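Local coordinates for glyoxylate-induced Protein (Pseudomonas aeruginosa, PDB 1SQ4), which is of uncertain function but has a double-barrel cupin fold and probably resembles ureidoglycine aminohydrolases, at residues Pro47-Met52 with Val73-Asn78; Gly80-Glu85 with Asp125-Asn130; Asp40-His45 with Arg53-Ala58; Leu94-Gly99 with Gln134-His139. One frame throughout, in Å; residues are numbered along the deposited sequence.

Overall arrangement
Interactions 1, 3 and 4 lie on one antiparallel sheet of the cupin domain, in which the strand order is 52-57, 69-76, 136-144, 90-98. Interaction 2 belongs to a second, smaller sheet. Interaction 2 is centred about 10 Å from interaction 1, and the two touch through Asn78 and Phe48. Interaction 3 shares strand 52-57 with interaction 1, with about 12 Å between centres, and a salt bridge between Arg53 and Glu74 joins them. Interaction 4 is also about 12 Å from interaction 1, centre to centre, and backbone bonds from Val73 and Leu75 connect them. Interactions 2 and 3 do not touch; their nearest atoms are about 8 Å apart. Interactions 1, 2 and 3 also reach a second subunit.

Interaction 1: Pro47-Met52 with Val73-Asn78; sequences PFWDNM and VELAPN
Asn51 O receives the backbone hydrogen bond from Ala76 N at 3.1 Å. The bond is nearly straight, with 173° at the hydrogen. Leu75 CA brings a weaker CA-H...O contact to the same oxygen. In return, Met52 CA points its hydrogen at Glu74 O, 3.5 Å away. These backbone contacts set Met52 and Leu75 opposite each other as an antiparallel non-hydrogen-bonded pair.

Both side chains lie on the same face of the sheet. Residue 52 is modelled as selenomethionine. Its CG is anti to the backbone N (chi1 -177°), which brings it to 3.4 Å from Val73 CG1 and also against Leu75 CD2. The Met52 and Val73 side chains cross at about a right angle. Leu75 CD2 also meets the edge of the Trp49 ring, 4.1 Å from CE3 and near the ring plane. Met52 CE covers part of one face of that same indole. Leu75 and Met52 thus approach the tryptophan from different directions. Asn51 CB rests on Ala76 CB at 3.8 Å.

The outer part is polar and more exposed. There one water joins two asparagines: it accepts from Asn51 ND2 and from Asn78 ND2.

The chain turns a corner at Asn51 on one side and at Pro77 and Asn78 on the other. The arrangement is an antiparallel strand pairing at a sheet corner of a cupin beta barrel.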
loop_
_atom_site.group_PDB
_atom_site.type_symbol
_atom_site.label_atom_id
_atom_site.label_comp_id
_atom_site.label_asym_id
_atom_site.label_seq_id
_atom_site.Cartn_x
_atom_site.Cartn_y
_atom_site.Cartn_z
ATOM N N PRO A 47 9.443 39.838 -15.592
ATOM C CA PRO A 47 9.803 40.980 -16.429
ATOM C C PRO A 47 9.735 42.252 -15.646
ATOM O O PRO A 47 8.911 42.390 -14.743
ATOM C CB PRO A 47 8.739 40.967 -17.514
ATOM C CG PRO A 47 8.445 39.538 -17.678
ATOM C CD PRO A 47 8.379 39.047 -16.230
ATOM N N PHE A 48 10.608 43.183 -15.995
ATOM C CA PHE A 48 10.599 44.479 -15.357
ATOM C C PHE A 48 11.059 44.468 -13.897
ATOM O O PHE A 48 10.700 45.354 -13.118
ATOM C CB PHE A 48 9.183 45.058 -15.470
ATOM C CG PHE A 48 8.602 44.982 -16.870
ATOM C CD1 PHE A 48 9.274 45.563 -17.950
ATOM C CD2 PHE A 48 7.386 44.343 -17.114
ATOM C CE1 PHE A 48 8.739 45.523 -19.240
ATOM C CE2 PHE A 48 6.845 44.300 -18.405
ATOM C CZ PHE A 48 7.526 44.889 -19.474
ATOM N N TRP A 49 11.841 43.471 -13.502
ATOM C CA TRP A 49 12.326 43.453 -12.126
ATOM C C TRP A 49 13.845 43.521 -12.077
ATOM O O TRP A 49 14.531 42.717 -12.708
ATOM C CB TRP A 49 11.830 42.210 -11.375
ATOM C CG TRP A 49 10.375 42.260 -10.955
ATOM C CD1 TRP A 49 9.284 42.019 -11.740
ATOM C CD2 TRP A 49 9.869 42.564 -9.649
ATOM N NE1 TRP A 49 8.128 42.152 -11.001
ATOM C CE2 TRP A 49 8.460 42.487 -9.714
ATOM C CE3 TRP A 49 10.470 42.895 -8.428
ATOM C CZ2 TRP A 49 7.637 42.727 -8.605
ATOM C CZ3 TRP A 49 9.650 43.137 -7.318
ATOM C CH2 TRP A 49 8.246 43.051 -7.420
ATOM N N ASP A 50 14.361 44.493 -11.330
ATOM C CA ASP A 50 15.801 44.671 -11.184
ATOM C C ASP A 50 16.288 44.013 -9.909
ATOM O O ASP A 50 15.678 44.161 -8.847
ATOM C CB ASP A 50 16.162 46.156 -11.128
ATOM C CG ASP A 50 15.353 46.984 -12.095
ATOM O OD1 ASP A 50 15.461 46.732 -13.319
ATOM O OD2 ASP A 50 14.611 47.881 -11.631
ATOM N N ASN A 51 17.399 43.297 -10.033
ATOM C CA ASN A 51 18.033 42.601 -8.922
ATOM C C ASN A 51 17.062 41.785 -8.098
ATOM O O ASN A 51 17.032 41.881 -6.876
ATOM C CB ASN A 51 18.765 43.610 -8.034
ATOM C CG ASN A 51 19.777 44.422 -8.813
ATOM O OD1 ASN A 51 20.521 43.875 -9.630
ATOM N ND2 ASN A 51 19.816 45.729 -8.567
HETATM N N MSE A 52 16.288 40.951 -8.774
HETATM C CA MSE A 52 15.301 40.136 -8.095
HETATM C C MSE A 52 15.390 38.642 -8.390
HETATM O O MSE A 52 15.637 38.228 -9.522
HETATM C CB MSE A 52 13.913 40.643 -8.468
HETATM C CG MSE A 52 12.752 39.934 -7.768
HETATM SE SE MSE A 52 12.137 38.277 -8.532
HETATM C CE MSE A 52 10.516 38.916 -9.416
ATOM N N VAL A 73 10.144 36.574 -2.662
ATOM C CA VAL A 73 11.063 37.453 -3.366
ATOM C C VAL A 73 12.233 38.014 -2.585
ATOM O O VAL A 73 12.083 38.504 -1.480
ATOM C CB VAL A 73 10.290 38.613 -3.986
ATOM C CG1 VAL A 73 11.235 39.523 -4.739
ATOM C CG2 VAL A 73 9.222 38.066 -4.907
ATOM N N GLU A 74 13.403 37.946 -3.194
ATOM C CA GLU A 74 14.610 38.454 -2.587
ATOM C C GLU A 74 15.116 39.599 -3.450
ATOM O O GLU A 74 15.473 39.412 -4.624
ATOM C CB GLU A 74 15.659 37.336 -2.513
ATOM C CG GLU A 74 17.064 37.781 -2.114
ATOM C CD GLU A 74 18.101 36.661 -2.201
ATOM O OE1 GLU A 74 19.304 36.966 -2.267
ATOM O OE2 GLU A 74 17.729 35.473 -2.195
ATOM N N LEU A 75 15.115 40.796 -2.883
ATOM C CA LEU A 75 15.606 41.957 -3.610
ATOM C C LEU A 75 16.953 42.351 -3.072
ATOM O O LEU A 75 17.138 42.496 -1.865
ATOM C CB LEU A 75 14.669 43.144 -3.458
ATOM C CG LEU A 75 13.279 42.914 -4.007
ATOM C CD1 LEU A 75 12.435 44.141 -3.718
ATOM C CD2 LEU A 75 13.357 42.619 -5.493
ATOM N N ALA A 76 17.893 42.520 -3.981
ATOM C CA ALA A 76 19.222 42.934 -3.609
ATOM C C ALA A 76 19.128 44.439 -3.499
ATOM O O ALA A 76 18.140 45.047 -3.923
ATOM C CB ALA A 76 20.210 42.556 -4.686
ATOM N N PRO A 77 20.153 45.068 -2.923
ATOM C CA PRO A 77 20.075 46.517 -2.813
ATOM C C PRO A 77 19.732 47.144 -4.154
ATOM O O PRO A 77 20.243 46.727 -5.195
ATOM C CB PRO A 77 21.461 46.887 -2.318
ATOM C CG PRO A 77 21.790 45.735 -1.422
ATOM C CD PRO A 77 21.356 44.546 -2.254
ATOM N N ASN A 78 18.835 48.128 -4.108
ATOM C CA ASN A 78 18.399 48.871 -5.284
ATOM C C ASN A 78 17.477 48.036 -6.170
ATOM O O ASN A 78 17.113 48.458 -7.262
ATOM C CB ASN A 78 19.629 49.345 -6.070
ATOM C CG ASN A 78 19.303 50.437 -7.061
ATOM O OD1 ASN A 78 18.848 51.517 -6.678
ATOM N ND2 ASN A 78 19.530 50.168 -8.346
HETATM O O HOH W 1 21.477 48.361 -9.643
#

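Interaction 2: Gly80-Glu85 with Asp125-Asn130; sequences GSDKPE and DYKVRN
Ser81 N donates to Val128 O at 2.9 Å, with 161° at the hydrogen. The return bond, Val128 N to Ser81 O, is weak at 3.3 Å. The two residues form an antiparallel hydrogen-bonded pair. Next to it, Gly80 and Arg129 form a non-hydrogen-bonded pair. Gly80 CA makes a CA-H...O contact to Val128 O.

Arg129 bends at chi2 and chi3. This turns one face of its guanidinium over Gly80 C and Ser81 N. The Asp82 carboxylate comes to the edge of that group, but Asp82 OD2 to Arg129 NH1 is a long salt bridge of 3.9 Å. The planes of the two groups stand 64° apart. Arg129 NH2 has closer polar partners in Asn78 O and Asp50 OD2. Asp82 OD1 also lies near Lys127 NZ, at 4.1 Å, beyond a salt bridge.

Ser81 OG accepts from Lys83 N at 3.0 Å in an ST turn, and it also bonds Phe48 O. After this turn the chain brings Pro84 over a face of Tyr126. Pro84 CG sits 3.6 Å from the Tyr126 ring centroid, a CH-pi contact.

Strand 79-81 is an edge strand of a four-stranded antiparallel sheet. Strand 126-129 separates it from 101-105, whose Leu103 packs on Tyr126 and Val128. Trp140 of strand 136-144 also touches Tyr126.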
loop_
_atom_site.group_PDB
_atom_site.type_symbol
_atom_site.label_atom_id
_atom_site.label_comp_id
_atom_site.label_asym_id
_atom_site.label_seq_id
_atom_site.Cartn_x
_atom_site.Cartn_y
_atom_site.Cartn_z
ATOM N N GLY A 80 13.916 45.805 -7.223
ATOM C CA GLY A 80 12.488 46.086 -7.209
ATOM C C GLY A 80 11.909 46.285 -8.603
ATOM O O GLY A 80 12.439 45.747 -9.571
ATOM N N SER A 81 10.835 47.067 -8.709
ATOM C CA SER A 81 10.177 47.309 -9.996
ATOM C C SER A 81 9.134 48.445 -10.034
ATOM O O SER A 81 8.464 48.721 -9.037
ATOM C CB SER A 81 9.490 46.027 -10.456
ATOM O OG SER A 81 8.616 46.288 -11.540
ATOM N N ASP A 82 8.978 49.088 -11.190
ATOM C CA ASP A 82 7.984 50.150 -11.308
ATOM C C ASP A 82 6.734 49.671 -12.021
ATOM O O ASP A 82 5.778 50.422 -12.199
ATOM C CB ASP A 82 8.570 51.361 -12.018
ATOM C CG ASP A 82 9.655 52.023 -11.202
ATOM O OD1 ASP A 82 9.412 52.267 -9.996
ATOM O OD2 ASP A 82 10.746 52.289 -11.759
ATOM N N LYS A 83 6.756 48.406 -12.423
ATOM C CA LYS A 83 5.634 47.765 -13.094
ATOM C C LYS A 83 5.638 46.343 -12.559
ATOM O O LYS A 83 5.786 45.385 -13.312
ATOM C CB LYS A 83 5.851 47.767 -14.606
ATOM C CG LYS A 83 5.871 49.162 -15.212
ATOM C CD LYS A 83 6.582 49.217 -16.575
ATOM C CE LYS A 83 5.790 48.555 -17.694
ATOM N NZ LYS A 83 6.498 48.647 -19.002
ATOM N N PRO A 84 5.455 46.193 -11.238
ATOM C CA PRO A 84 5.443 44.898 -10.551
ATOM C C PRO A 84 4.374 43.909 -11.009
ATOM O O PRO A 84 4.671 42.742 -11.263
ATOM C CB PRO A 84 5.292 45.296 -9.091
ATOM C CG PRO A 84 4.402 46.492 -9.183
ATOM C CD PRO A 84 4.975 47.262 -10.344
ATOM N N GLU A 85 3.134 44.369 -11.122
ATOM C CA GLU A 85 2.054 43.493 -11.548
ATOM C C GLU A 85 1.613 43.790 -12.979
ATOM O O GLU A 85 1.443 44.947 -13.356
ATOM C CB GLU A 85 0.856 43.636 -10.603
ATOM C CG GLU A 85 -0.250 42.641 -10.884
ATOM C CD GLU A 85 0.214 41.214 -10.690
ATOM O OE1 GLU A 85 0.541 40.867 -9.538
ATOM O OE2 GLU A 85 0.263 40.454 -11.682
ATOM N N ASP A 125 -2.362 50.611 -8.680
ATOM C CA ASP A 125 -1.001 50.961 -9.061
ATOM C C ASP A 125 -0.116 51.023 -7.833
ATOM O O ASP A 125 -0.502 51.560 -6.794
ATOM C CB ASP A 125 -0.949 52.310 -9.770
ATOM C CG ASP A 125 -1.731 52.318 -11.054
ATOM O OD1 ASP A 125 -1.603 51.345 -11.841
ATOM O OD2 ASP A 125 -2.465 53.307 -11.286
ATOM N N TYR A 126 1.082 50.477 -7.965
ATOM C CA TYR A 126 2.018 50.480 -6.864
ATOM C C TYR A 126 3.378 50.104 -7.381
ATOM O O TYR A 126 3.536 49.773 -8.553
ATOM C CB TYR A 126 1.597 49.463 -5.808
ATOM C CG TYR A 126 1.879 48.010 -6.154
ATOM C CD1 TYR A 126 1.020 47.282 -6.983
ATOM C CD2 TYR A 126 2.974 47.345 -5.597
ATOM C CE1 TYR A 126 1.237 45.920 -7.240
ATOM C CE2 TYR A 126 3.203 45.989 -5.848
ATOM C CZ TYR A 126 2.327 45.284 -6.666
ATOM O OH TYR A 126 2.541 43.942 -6.882
ATOM N N LYS A 127 4.368 50.160 -6.507
ATOM C CA LYS A 127 5.699 49.759 -6.903
ATOM C C LYS A 127 6.530 49.483 -5.680
ATOM O O LYS A 127 6.253 50.020 -4.614
ATOM C CB LYS A 127 6.332 50.800 -7.828
ATOM C CG LYS A 127 6.164 52.246 -7.427
ATOM C CD LYS A 127 6.536 53.136 -8.591
ATOM C CE LYS A 127 6.462 54.592 -8.204
ATOM N NZ LYS A 127 6.985 55.479 -9.289
ATOM N N VAL A 128 7.516 48.603 -5.828
ATOM C CA VAL A 128 8.366 48.210 -4.710
ATOM C C VAL A 128 9.842 48.442 -4.976
ATOM O O VAL A 128 10.338 48.216 -6.078
ATOM C CB VAL A 128 8.179 46.701 -4.355
ATOM C CG1 VAL A 128 6.739 46.418 -4.013
ATOM C CG2 VAL A 128 8.611 45.835 -5.510
ATOM N N ARG A 129 10.559 48.874 -3.958
ATOM C CA ARG A 129 11.965 49.120 -4.158
ATOM C C ARG A 129 12.722 48.858 -2.865
ATOM O O ARG A 129 12.179 49.028 -1.766
ATOM C CB ARG A 129 12.154 50.567 -4.642
ATOM C CG ARG A 129 13.585 50.976 -4.945
ATOM C CD ARG A 129 14.181 50.190 -6.101
ATOM N NE ARG A 129 13.494 50.437 -7.367
ATOM C CZ ARG A 129 13.760 49.784 -8.493
ATOM N NH1 ARG A 129 13.089 50.065 -9.598
ATOM N NH2 ARG A 129 14.690 48.840 -8.513
ATOM N N ASN A 130 13.965 48.405 -3.002
ATOM C CA ASN A 130 14.808 48.142 -1.842
ATOM C C ASN A 130 15.807 49.295 -1.757
ATOM O O ASN A 130 16.844 49.283 -2.443
ATOM C CB ASN A 130 15.557 46.813 -2.000
ATOM C CG ASN A 130 16.447 46.504 -0.806
ATOM O OD1 ASN A 130 17.168 45.500 -0.790
ATOM N ND2 ASN A 130 16.404 47.377 0.205
#

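Interaction 3: Asp40-His45 with Arg53-Ala58; sequences DIVTSH and RMWVIA
Thr43 and Trp55 form the close-packed part of this contact. Thr43 CG2 lies over one face of the indole, 3.6 Å from the centroid of the five-membered ring of Trp55, in a CH-pi contact. The methyl stands there because CG2 is anti to the carbonyl carbon, while OG1 of Thr43 (chi1 43°) turns back to bond Asp40 O at 2.7 Å. Asp40 O also accepts from Thr43 N. Val42 CG1 meets the same indole at its edge, in the ring plane, 4.0 Å from NE1 of Trp55. That NE1 hydrogen-bonds Arg39 O. Beside the indole, Asp40 OD2 forms a salt bridge with Arg53 NH2 at 2.7 Å. The oxygen lies in the guanidinium plane, but the donor comes from above the carboxylate plane, 72° out of it. Trp55 CZ2 lies over one face of this guanidinium.

The backbones join nearby at a single antiparallel bridge. Ser44 N donates to Met54 O at 2.8 Å. The reverse bond, Met54 N to Ser44 O, is weak at 3.4 Å. Residue 54 is selenomethionine. Ser44 CB also touches Val56 CG2, at 3.7 Å.

The His45 end is looser. His45 only brushes Arg53 CA with CE1, at 4.4 Å.

Arg53 NH1 also pairs with Glu74 of strand 69-76. One guanidinium thus ties two carboxylates, which probably helps both stay ionised and links residues 40-45 to the sheet through charge as well as packing.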
loop_
_atom_site.group_PDB
_atom_site.type_symbol
_atom_site.label_atom_id
_atom_site.label_comp_id
_atom_site.label_asym_id
_atom_site.label_seq_id
_atom_site.Cartn_x
_atom_site.Cartn_y
_atom_site.Cartn_z
ATOM N N ASP A 40 19.285 27.755 -4.930
ATOM C CA ASP A 40 19.623 28.835 -5.840
ATOM C C ASP A 40 19.231 28.555 -7.276
ATOM O O ASP A 40 18.565 29.376 -7.892
ATOM C CB ASP A 40 21.116 29.115 -5.777
ATOM C CG ASP A 40 21.513 29.827 -4.511
ATOM O OD1 ASP A 40 22.723 29.932 -4.240
ATOM O OD2 ASP A 40 20.608 30.290 -3.791
ATOM N N ILE A 41 19.643 27.401 -7.804
ATOM C CA ILE A 41 19.349 27.051 -9.196
ATOM C C ILE A 41 17.904 26.749 -9.511
ATOM O O ILE A 41 17.584 26.291 -10.611
ATOM C CB ILE A 41 20.179 25.847 -9.693
ATOM C CG1 ILE A 41 20.210 24.760 -8.634
ATOM C CG2 ILE A 41 21.573 26.299 -10.075
ATOM C CD1 ILE A 41 18.874 24.186 -8.328
ATOM N N VAL A 42 17.018 27.002 -8.560
ATOM C CA VAL A 42 15.625 26.704 -8.807
ATOM C C VAL A 42 14.763 27.961 -8.695
ATOM O O VAL A 42 13.532 27.887 -8.749
ATOM C CB VAL A 42 15.163 25.592 -7.848
ATOM C CG1 VAL A 42 15.128 26.109 -6.437
ATOM C CG2 VAL A 42 13.826 25.057 -8.276
ATOM N N THR A 43 15.426 29.113 -8.571
ATOM C CA THR A 43 14.742 30.399 -8.468
ATOM C C THR A 43 14.120 30.820 -9.792
ATOM O O THR A 43 14.474 30.299 -10.840
ATOM C CB THR A 43 15.689 31.540 -7.981
ATOM O OG1 THR A 43 16.953 31.451 -8.651
ATOM C CG2 THR A 43 15.897 31.467 -6.481
ATOM N N SER A 44 13.184 31.767 -9.733
ATOM C CA SER A 44 12.493 32.250 -10.933
ATOM C C SER A 44 12.639 33.760 -11.123
ATOM O O SER A 44 13.205 34.458 -10.282
ATOM C CB SER A 44 11.004 31.888 -10.861
ATOM O OG SER A 44 10.825 30.499 -10.627
ATOM N N HIS A 45 12.090 34.259 -12.223
ATOM C CA HIS A 45 12.194 35.672 -12.542
ATOM C C HIS A 45 10.944 36.284 -13.187
ATOM O O HIS A 45 10.101 35.575 -13.734
ATOM C CB HIS A 45 13.396 35.862 -13.463
ATOM C CG HIS A 45 14.678 35.365 -12.876
ATOM N ND1 HIS A 45 15.422 36.111 -11.986
ATOM C CD2 HIS A 45 15.314 34.176 -12.992
ATOM C CE1 HIS A 45 16.457 35.401 -11.579
ATOM N NE2 HIS A 45 16.414 34.220 -12.172
ATOM N N ARG A 53 15.179 37.839 -7.357
ATOM C CA ARG A 53 15.176 36.388 -7.480
ATOM C C ARG A 53 14.046 35.948 -6.535
ATOM O O ARG A 53 13.864 36.542 -5.472
ATOM C CB ARG A 53 16.531 35.811 -7.048
ATOM C CG ARG A 53 16.865 36.038 -5.567
ATOM C CD ARG A 53 18.356 35.859 -5.222
ATOM N NE ARG A 53 18.890 34.542 -5.586
ATOM C CZ ARG A 53 19.404 33.656 -4.729
ATOM N NH1 ARG A 53 19.471 33.912 -3.420
ATOM N NH2 ARG A 53 19.863 32.505 -5.196
HETATM N N MSE A 54 13.273 34.939 -6.924
HETATM C CA MSE A 54 12.173 34.477 -6.084
HETATM C C MSE A 54 11.967 32.972 -6.148
HETATM O O MSE A 54 12.305 32.313 -7.131
HETATM C CB MSE A 54 10.861 35.164 -6.484
HETATM C CG MSE A 54 10.379 34.823 -7.886
HETATM SE SE MSE A 54 8.768 35.763 -8.459
HETATM C CE MSE A 54 7.815 34.307 -9.333
ATOM N N TRP A 55 11.392 32.449 -5.081
ATOM C CA TRP A 55 11.096 31.047 -4.981
ATOM C C TRP A 55 9.611 30.914 -5.184
ATOM O O TRP A 55 8.834 31.553 -4.475
ATOM C CB TRP A 55 11.521 30.540 -3.613
ATOM C CG TRP A 55 12.971 30.257 -3.609
ATOM C CD1 TRP A 55 13.586 29.175 -4.169
ATOM C CD2 TRP A 55 14.017 31.095 -3.101
ATOM N NE1 TRP A 55 14.947 29.284 -4.044
ATOM C CE2 TRP A 55 15.240 30.454 -3.390
ATOM C CE3 TRP A 55 14.042 32.324 -2.436
ATOM C CZ2 TRP A 55 16.480 31.000 -3.032
ATOM C CZ3 TRP A 55 15.273 32.868 -2.080
ATOM C CH2 TRP A 55 16.475 32.205 -2.380
ATOM N N VAL A 56 9.210 30.120 -6.177
ATOM C CA VAL A 56 7.791 29.940 -6.468
ATOM C C VAL A 56 7.215 28.790 -5.662
ATOM O O VAL A 56 7.897 27.809 -5.368
ATOM C CB VAL A 56 7.529 29.663 -7.980
ATOM C CG1 VAL A 56 6.034 29.614 -8.235
ATOM C CG2 VAL A 56 8.151 30.744 -8.845
ATOM N N ILE A 57 5.950 28.927 -5.291
ATOM C CA ILE A 57 5.257 27.900 -4.531
ATOM C C ILE A 57 3.791 27.952 -4.926
ATOM O O ILE A 57 2.988 28.639 -4.307
ATOM C CB ILE A 57 5.413 28.124 -3.010
ATOM C CG1 ILE A 57 4.378 27.313 -2.235
ATOM C CG2 ILE A 57 5.209 29.571 -2.687
ATOM C CD1 ILE A 57 4.431 25.843 -2.514
ATOM N N ALA A 58 3.461 27.234 -5.990
ATOM C CA ALA A 58 2.095 27.179 -6.495
ATOM C C ALA A 58 1.843 25.750 -6.972
ATOM O O ALA A 58 2.780 24.971 -7.097
ATOM C CB ALA A 58 1.941 28.163 -7.647
#

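Interaction 4: Leu94-Gly99 with Gln134-His139; sequences LFVVEG and QHTRFH
Arg137 O accepts two backbone bonds, from Val97 N at 2.8 Å and from Glu98 N at 3.1 Å. Both donors lie in its carbonyl plane. Val97 and Glu98 therefore face one residue, and the register shifts by one: a classic beta bulge. Within the bulge, Arg137 N donates back to Glu98 O, so Glu98 and Arg137 are bonded both ways. Before it, Phe95 and His139 form a hydrogen-bonded pair, also with bonds both ways.

Glu98 and Arg137 point the same way from the sheet and lie side by side. Glu98 CG is anti to the backbone N (chi1 -165°) and the chain beyond is extended. This brings Glu98 OE1 to 2.6 Å from Arg137 NH1 in a salt bridge. The carboxylate and guanidinium planes are 78° apart. His10 NE2 is a second partner of Glu98 OE1. On the same face, Val97 CG1 packs 3.8 Å from His139 CD2, with the side chains at about a right angle. His139 ND1 hydrogen-bonds Gln70 NE2.

The face carrying Val96 and Phe138 is apolar. Leu94 CG lies 3.8 Å from Phe138 CD2, and Val96 CB meets Phe138 CB at 4.1 Å. Beside the bulge, Thr136 CG2 packs by Gly99 C, and Thr136 OG1 bonds Glu100 O.

Strands 90-98 and 136-144 are inner neighbours in the six-stranded sheet. Strand 116-120 flanks the first, and 69-76 the second. Leu101 of strand 101-105, in the smaller sheet, touches Thr136 and Phe138.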
loop_
_atom_site.group_PDB
_atom_site.type_symbol
_atom_site.label_atom_id
_atom_site.label_comp_id
_atom_site.label_asym_id
_atom_site.label_seq_id
_atom_site.Cartn_x
_atom_site.Cartn_y
_atom_site.Cartn_z
ATOM N N LEU A 94 1.446 41.589 0.499
ATOM C CA LEU A 94 2.894 41.588 0.656
ATOM C C LEU A 94 3.200 41.439 2.133
ATOM O O LEU A 94 2.623 42.131 2.978
ATOM C CB LEU A 94 3.493 42.895 0.117
ATOM C CG LEU A 94 4.134 42.942 -1.279
ATOM C CD1 LEU A 94 3.277 42.246 -2.308
ATOM C CD2 LEU A 94 4.361 44.391 -1.666
ATOM N N PHE A 95 4.109 40.527 2.444
ATOM C CA PHE A 95 4.482 40.280 3.823
ATOM C C PHE A 95 5.986 40.153 3.948
ATOM O O PHE A 95 6.556 39.103 3.639
ATOM C CB PHE A 95 3.829 38.993 4.313
ATOM C CG PHE A 95 4.130 38.679 5.739
ATOM C CD1 PHE A 95 3.619 39.477 6.754
ATOM C CD2 PHE A 95 4.963 37.615 6.068
ATOM C CE1 PHE A 95 3.930 39.216 8.074
ATOM C CE2 PHE A 95 5.278 37.348 7.393
ATOM C CZ PHE A 95 4.767 38.150 8.400
ATOM N N VAL A 96 6.636 41.207 4.423
ATOM C CA VAL A 96 8.083 41.172 4.549
ATOM C C VAL A 96 8.558 40.364 5.750
ATOM O O VAL A 96 8.057 40.526 6.861
ATOM C CB VAL A 96 8.650 42.596 4.609
ATOM C CG1 VAL A 96 7.932 43.366 5.673
ATOM C CG2 VAL A 96 10.147 42.556 4.883
ATOM N N VAL A 97 9.531 39.491 5.506
ATOM C CA VAL A 97 10.076 38.649 6.560
ATOM C C VAL A 97 11.511 39.001 6.932
ATOM O O VAL A 97 11.993 38.617 7.996
ATOM C CB VAL A 97 10.022 37.156 6.175
ATOM C CG1 VAL A 97 8.585 36.705 6.074
ATOM C CG2 VAL A 97 10.745 36.927 4.865
ATOM N N GLU A 98 12.204 39.730 6.069
ATOM C CA GLU A 98 13.573 40.104 6.377
ATOM C C GLU A 98 13.945 41.313 5.569
ATOM O O GLU A 98 13.657 41.383 4.374
ATOM C CB GLU A 98 14.520 38.967 6.047
ATOM C CG GLU A 98 15.896 39.101 6.634
ATOM C CD GLU A 98 16.734 37.896 6.303
ATOM O OE1 GLU A 98 17.366 37.896 5.229
ATOM O OE2 GLU A 98 16.732 36.930 7.099
ATOM N N GLY A 99 14.583 42.270 6.236
ATOM C CA GLY A 99 14.988 43.495 5.574
ATOM C C GLY A 99 13.898 44.552 5.584
ATOM O O GLY A 99 12.891 44.422 6.282
ATOM N N GLN A 134 21.061 46.507 2.457
ATOM C CA GLN A 134 20.917 45.096 2.776
ATOM C C GLN A 134 19.778 44.460 1.971
ATOM O O GLN A 134 18.819 45.140 1.590
ATOM C CB GLN A 134 20.637 44.924 4.263
ATOM C CG GLN A 134 21.701 44.127 4.970
ATOM C CD GLN A 134 22.998 44.891 5.071
ATOM O OE1 GLN A 134 24.077 44.297 5.192
ATOM N NE2 GLN A 134 22.903 46.227 5.038
ATOM N N HIS A 135 19.880 43.159 1.717
ATOM C CA HIS A 135 18.844 42.477 0.967
ATOM C C HIS A 135 17.543 42.496 1.726
ATOM O O HIS A 135 17.509 42.726 2.935
ATOM C CB HIS A 135 19.224 41.030 0.680
ATOM C CG HIS A 135 20.370 40.884 -0.269
ATOM N ND1 HIS A 135 20.523 39.784 -1.081
ATOM C CD2 HIS A 135 21.421 41.695 -0.527
ATOM C CE1 HIS A 135 21.621 39.923 -1.802
ATOM N NE2 HIS A 135 22.184 41.072 -1.485
ATOM N N THR A 136 16.461 42.262 1.004
ATOM C CA THR A 136 15.149 42.245 1.624
ATOM C C THR A 136 14.396 41.025 1.110
ATOM O O THR A 136 14.587 40.599 -0.025
ATOM C CB THR A 136 14.380 43.535 1.299
ATOM O OG1 THR A 136 15.164 44.652 1.713
ATOM C CG2 THR A 136 13.053 43.568 2.032
ATOM N N ARG A 137 13.540 40.456 1.943
ATOM C CA ARG A 137 12.803 39.285 1.522
ATOM C C ARG A 137 11.362 39.353 1.969
ATOM O O ARG A 137 11.070 39.615 3.139
ATOM C CB ARG A 137 13.488 38.034 2.072
ATOM C CG ARG A 137 14.974 37.945 1.699
ATOM C CD ARG A 137 15.584 36.648 2.180
ATOM N NE ARG A 137 16.845 36.377 1.510
ATOM C CZ ARG A 137 17.986 36.989 1.794
ATOM N NH1 ARG A 137 18.029 37.906 2.749
ATOM N NH2 ARG A 137 19.077 36.707 1.097
ATOM N N PHE A 138 10.455 39.129 1.030
ATOM C CA PHE A 138 9.034 39.165 1.343
ATOM C C PHE A 138 8.230 38.120 0.592
ATOM O O PHE A 138 8.690 37.560 -0.397
ATOM C CB PHE A 138 8.443 40.546 1.036
ATOM C CG PHE A 138 8.506 40.932 -0.423
ATOM C CD1 PHE A 138 9.693 41.385 -0.985
ATOM C CD2 PHE A 138 7.356 40.918 -1.211
ATOM C CE1 PHE A 138 9.735 41.805 -2.301
ATOM C CE2 PHE A 138 7.391 41.335 -2.530
ATOM C CZ PHE A 138 8.575 41.788 -3.071
ATOM N N HIS A 139 7.015 37.883 1.079
ATOM C CA HIS A 139 6.101 36.931 0.472
ATOM C C HIS A 139 5.110 37.705 -0.374
ATOM O O HIS A 139 4.649 38.768 0.026
ATOM C CB HIS A 139 5.339 36.137 1.540
ATOM C CG HIS A 139 6.146 35.058 2.190
ATOM N ND1 HIS A 139 5.765 33.735 2.180
ATOM C CD2 HIS A 139 7.309 35.107 2.886
ATOM C CE1 HIS A 139 6.654 33.016 2.840
ATOM N NE2 HIS A 139 7.602 33.826 3.278
#